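Local structure of McyG protein (Microcystis aeruginosa PCC 7806, 4R0M) at residues A[526-529]-A[533-536]. The protein probably activates phenylalanine or a related phenylpropanoid acid as its acyl-adenylate and passes it to a carrier domain at the start of microcystin assembly. Numbering follows the deposited sequence.
Sequences VPKT and KVQK. With FA5 (adenosine-5'-[phenylalaninyl-phosphate]), chain C.
The backbones of P527, T529, K533 and Q535 show how a loop whose two arms pair antiparallel can present a lysine of the adenylate pocket to its ligand. Two hydrogen bonds flank the non-hydrogen-bonded pair K528 and V534, the single bridge here: T529 N reaches K533 O at 3.1 Å, and Q535 N reaches P527 O at 3.1 Å. The first is nearly straight (166° at the hydrogen); in the second the donor sits above the carbonyl plane. Each acceptor also takes a weaker CA-H...O contact, V534 CA approaching P527 O and K528 CA approaching K533 O.

Among the side chains, T529 has its hydroxyl between its own backbone N and carbonyl carbon (chi1 58°), which brings OG1 to K533 N for a weak bond of 3.3 Å and against K533 CB. Q535 lays its chain across segment 526-529: CG packs on P527 CB at 3.8 Å, while OE1 meets the methyl CG2 of T529. V526 CG1 and V534 CG2 complete the apolar contacts at 4.2 Å.

K533 extends beyond the pair, bends at chi3 (72°), and gives NZ to the ribose oxygen O4' of the phenylalanyl-adenylate at 3.1 Å, with O5' close by. This is consistent with the conserved lysine of the C-terminal subdomain in ANL enzymes, placed as in the adenylate-forming conformation.

K528 NZ is hydrogen-bonded to G532 O, and the side chain forms a cation-pi contact with Y466. The loop follows strand 517-520 and runs into helix 536-545, for which Q535 is the N-cap residue and whose L539 packs against P527 and V534.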
ATOM      1  N   VAL A 526     -11.763 -10.860   6.657  1.00 40.66           N
ATOM      2  CA  VAL A 526     -11.025 -10.875   5.392  1.00 39.43           C
ATOM      3  C   VAL A 526      -9.671 -10.192   5.603  1.00 38.24           C
ATOM      4  O   VAL A 526      -9.621  -8.983   5.844  1.00 38.02           O
ATOM      5  CB  VAL A 526     -11.809 -10.185   4.250  1.00 39.54           C
ATOM      6  CG1 VAL A 526     -11.032 -10.259   2.943  1.00 39.06           C
ATOM      7  CG2 VAL A 526     -13.183 -10.816   4.082  1.00 39.88           C
ATOM      8  N   PRO A 527      -8.569 -10.966   5.520  1.00 37.20           N
ATOM      9  CA  PRO A 527      -7.243 -10.414   5.795  1.00 36.13           C
ATOM     10  C   PRO A 527      -6.783  -9.429   4.720  1.00 35.85           C
ATOM     11  O   PRO A 527      -6.809  -9.740   3.523  1.00 36.40           O
ATOM     12  CB  PRO A 527      -6.341 -11.652   5.837  1.00 35.99           C
ATOM     13  CG  PRO A 527      -7.041 -12.665   5.002  1.00 36.14           C
ATOM     14  CD  PRO A 527      -8.511 -12.391   5.138  1.00 36.89           C
ATOM     15  N   LYS A 528      -6.378  -8.244   5.164  1.00 34.71           N
ATOM     16  CA  LYS A 528      -5.984  -7.155   4.282  1.00 33.61           C
ATOM     17  C   LYS A 528      -4.731  -6.471   4.812  1.00 32.68           C
ATOM     18  O   LYS A 528      -4.573  -6.300   6.023  1.00 32.14           O
ATOM     19  CB  LYS A 528      -7.106  -6.122   4.188  1.00 34.25           C
ATOM     20  CG  LYS A 528      -8.268  -6.489   3.278  1.00 34.96           C
ATOM     21  CD  LYS A 528      -9.493  -5.662   3.633  1.00 35.38           C
ATOM     22  CE  LYS A 528     -10.439  -5.499   2.454  1.00 36.21           C
ATOM     23  NZ  LYS A 528      -9.968  -4.457   1.497  1.00 37.33           N
ATOM     24  N   THR A 529      -3.847  -6.075   3.898  1.00 31.79           N
ATOM     25  CA  THR A 529      -2.733  -5.191   4.236  1.00 30.59           C
ATOM     26  C   THR A 529      -3.321  -3.831   4.589  1.00 29.98           C
ATOM     27  O   THR A 529      -4.494  -3.574   4.318  1.00 30.36           O
ATOM     28  CB  THR A 529      -1.741  -5.029   3.066  1.00 29.97           C
ATOM     29  OG1 THR A 529      -2.428  -4.516   1.917  1.00 30.35           O
ATOM     30  CG2 THR A 529      -1.086  -6.360   2.713  1.00 28.93           C
ATOM     31  N   LYS A 533      -5.343  -4.309   0.301  1.00 29.00           N
ATOM     32  CA  LYS A 533      -5.087  -5.409  -0.616  1.00 29.34           C
ATOM     33  C   LYS A 533      -5.315  -6.734   0.108  1.00 30.39           C
ATOM     34  O   LYS A 533      -4.650  -7.025   1.110  1.00 30.12           O
ATOM     35  CB  LYS A 533      -3.658  -5.334  -1.163  1.00 28.60           C
ATOM     36  CG  LYS A 533      -3.257  -6.504  -2.053  1.00 28.35           C
ATOM     37  CD  LYS A 533      -1.828  -6.374  -2.570  1.00 27.90           C
ATOM     38  CE  LYS A 533      -0.795  -6.614  -1.479  1.00 27.51           C
ATOM     39  NZ  LYS A 533       0.591  -6.657  -2.024  1.00 27.14           N
ATOM     40  N   VAL A 534      -6.260  -7.523  -0.401  1.00 31.44           N
ATOM     41  CA  VAL A 534      -6.566  -8.844   0.145  1.00 32.60           C
ATOM     42  C   VAL A 534      -5.344  -9.751   0.009  1.00 34.04           C
ATOM     43  O   VAL A 534      -4.858  -9.990  -1.098  1.00 34.01           O
ATOM     44  CB  VAL A 534      -7.787  -9.488  -0.557  1.00 32.29           C
ATOM     45  CG1 VAL A 534      -8.019 -10.908  -0.060  1.00 32.54           C
ATOM     46  CG2 VAL A 534      -9.040  -8.651  -0.350  1.00 31.63           C
ATOM     47  N   GLN A 535      -4.837 -10.230   1.143  1.00 36.13           N
ATOM     48  CA  GLN A 535      -3.714 -11.165   1.138  1.00 38.68           C
ATOM     49  C   GLN A 535      -4.217 -12.605   1.001  1.00 40.46           C
ATOM     50  O   GLN A 535      -4.748 -13.196   1.948  1.00 40.49           O
ATOM     51  CB  GLN A 535      -2.794 -10.966   2.354  1.00 38.65           C
ATOM     52  CG  GLN A 535      -3.499 -10.541   3.634  1.00 38.95           C
ATOM     53  CD  GLN A 535      -2.588  -9.810   4.609  1.00 38.86           C
ATOM     54  OE1 GLN A 535      -1.400  -9.610   4.353  1.00 38.30           O
ATOM     55  NE2 GLN A 535      -3.153  -9.402   5.738  1.00 39.14           N
ATOM     56  N   LYS A 536      -4.046 -13.142  -0.203  1.00 42.32           N
ATOM     57  CA  LYS A 536      -4.618 -14.426  -0.601  1.00 43.63           C
ATOM     58  C   LYS A 536      -3.933 -15.624   0.046  1.00 44.41           C
ATOM     59  O   LYS A 536      -4.530 -16.698   0.157  1.00 44.94           O
ATOM     60  CB  LYS A 536      -4.591 -14.561  -2.126  1.00 44.22           C
ATOM     61  CG  LYS A 536      -5.442 -13.533  -2.853  1.00 44.54           C
ATOM     62  CD  LYS A 536      -5.150 -13.531  -4.343  1.00 45.51           C
ATOM     63  CE  LYS A 536      -5.698 -12.277  -4.997  1.00 45.99           C
ATOM     64  NZ  LYS A 536      -5.161 -12.103  -6.373  1.00 47.25           N
TER
HETATM   65  C   FA5 C 701       2.787  -1.717  -2.024  0.60 33.90           C
HETATM   66  O   FA5 C 701       1.662  -2.201  -2.048  0.60 34.65           O
HETATM   67  CA  FA5 C 701       3.218  -0.749  -3.096  1.00 34.42           C
HETATM   68  N   FA5 C 701       2.891  -1.407  -4.338  1.00 36.01           N
HETATM   69  CB  FA5 C 701       2.455   0.581  -3.024  1.00 35.54           C
HETATM   70  CG  FA5 C 701       2.667   1.625  -4.128  1.00 35.30           C
HETATM   71  CD1 FA5 C 701       3.236   1.343  -5.370  1.00 35.37           C
HETATM   72  CD2 FA5 C 701       2.252   2.942  -3.888  1.00 35.43           C
HETATM   73  CE1 FA5 C 701       3.395   2.347  -6.335  1.00 35.06           C
HETATM   74  CE2 FA5 C 701       2.399   3.951  -4.846  1.00 34.98           C
HETATM   75  CZ  FA5 C 701       2.976   3.652  -6.078  1.00 35.11           C
HETATM   76  P   FA5 C 701       3.878  -3.667  -0.472  1.00 31.13           P
HETATM   77  OP1 FA5 C 701       2.882  -3.952   0.621  1.00 32.33           O
HETATM   78  OP2 FA5 C 701       5.343  -3.896  -0.197  1.00 31.12           O
HETATM   79  OP3 FA5 C 701       3.695  -2.127  -0.953  0.60 32.75           O
HETATM   80  O5' FA5 C 701       3.444  -4.580  -1.728  1.00 31.02           O
HETATM   81  C5' FA5 C 701       4.195  -4.633  -2.938  1.00 30.16           C
HETATM   82  C4' FA5 C 701       3.535  -5.646  -3.861  1.00 29.90           C
HETATM   83  O4' FA5 C 701       2.231  -5.226  -4.279  1.00 29.53           O
HETATM   84  C3' FA5 C 701       4.301  -5.857  -5.151  1.00 29.97           C
HETATM   85  O3' FA5 C 701       5.391  -6.762  -4.987  1.00 30.72           O
HETATM   86  C2' FA5 C 701       3.231  -6.415  -6.061  1.00 30.42           C
HETATM   87  O2' FA5 C 701       3.072  -7.822  -5.846  1.00 30.32           O
HETATM   88  C1' FA5 C 701       1.970  -5.714  -5.599  1.00 30.19           C
HETATM   89  N9  FA5 C 701       1.684  -4.589  -6.526  1.00 31.15           N
HETATM   90  C8  FA5 C 701       1.934  -3.289  -6.285  1.00 31.08           C
HETATM   91  N7  FA5 C 701       1.556  -2.507  -7.325  1.00 31.43           N
HETATM   92  C5  FA5 C 701       1.054  -3.317  -8.274  1.00 31.59           C
HETATM   93  C6  FA5 C 701       0.473  -3.152  -9.630  1.00 31.76           C
HETATM   94  N6  FA5 C 701       0.353  -1.930 -10.197  1.00 32.13           N
HETATM   95  N1  FA5 C 701       0.068  -4.265 -10.288  1.00 31.88           N
HETATM   96  C2  FA5 C 701       0.184  -5.493  -9.741  1.00 31.82           C
HETATM   97  N3  FA5 C 701       0.694  -5.716  -8.515  1.00 31.55           N
HETATM   98  C4  FA5 C 701       1.142  -4.690  -7.745  1.00 31.51           C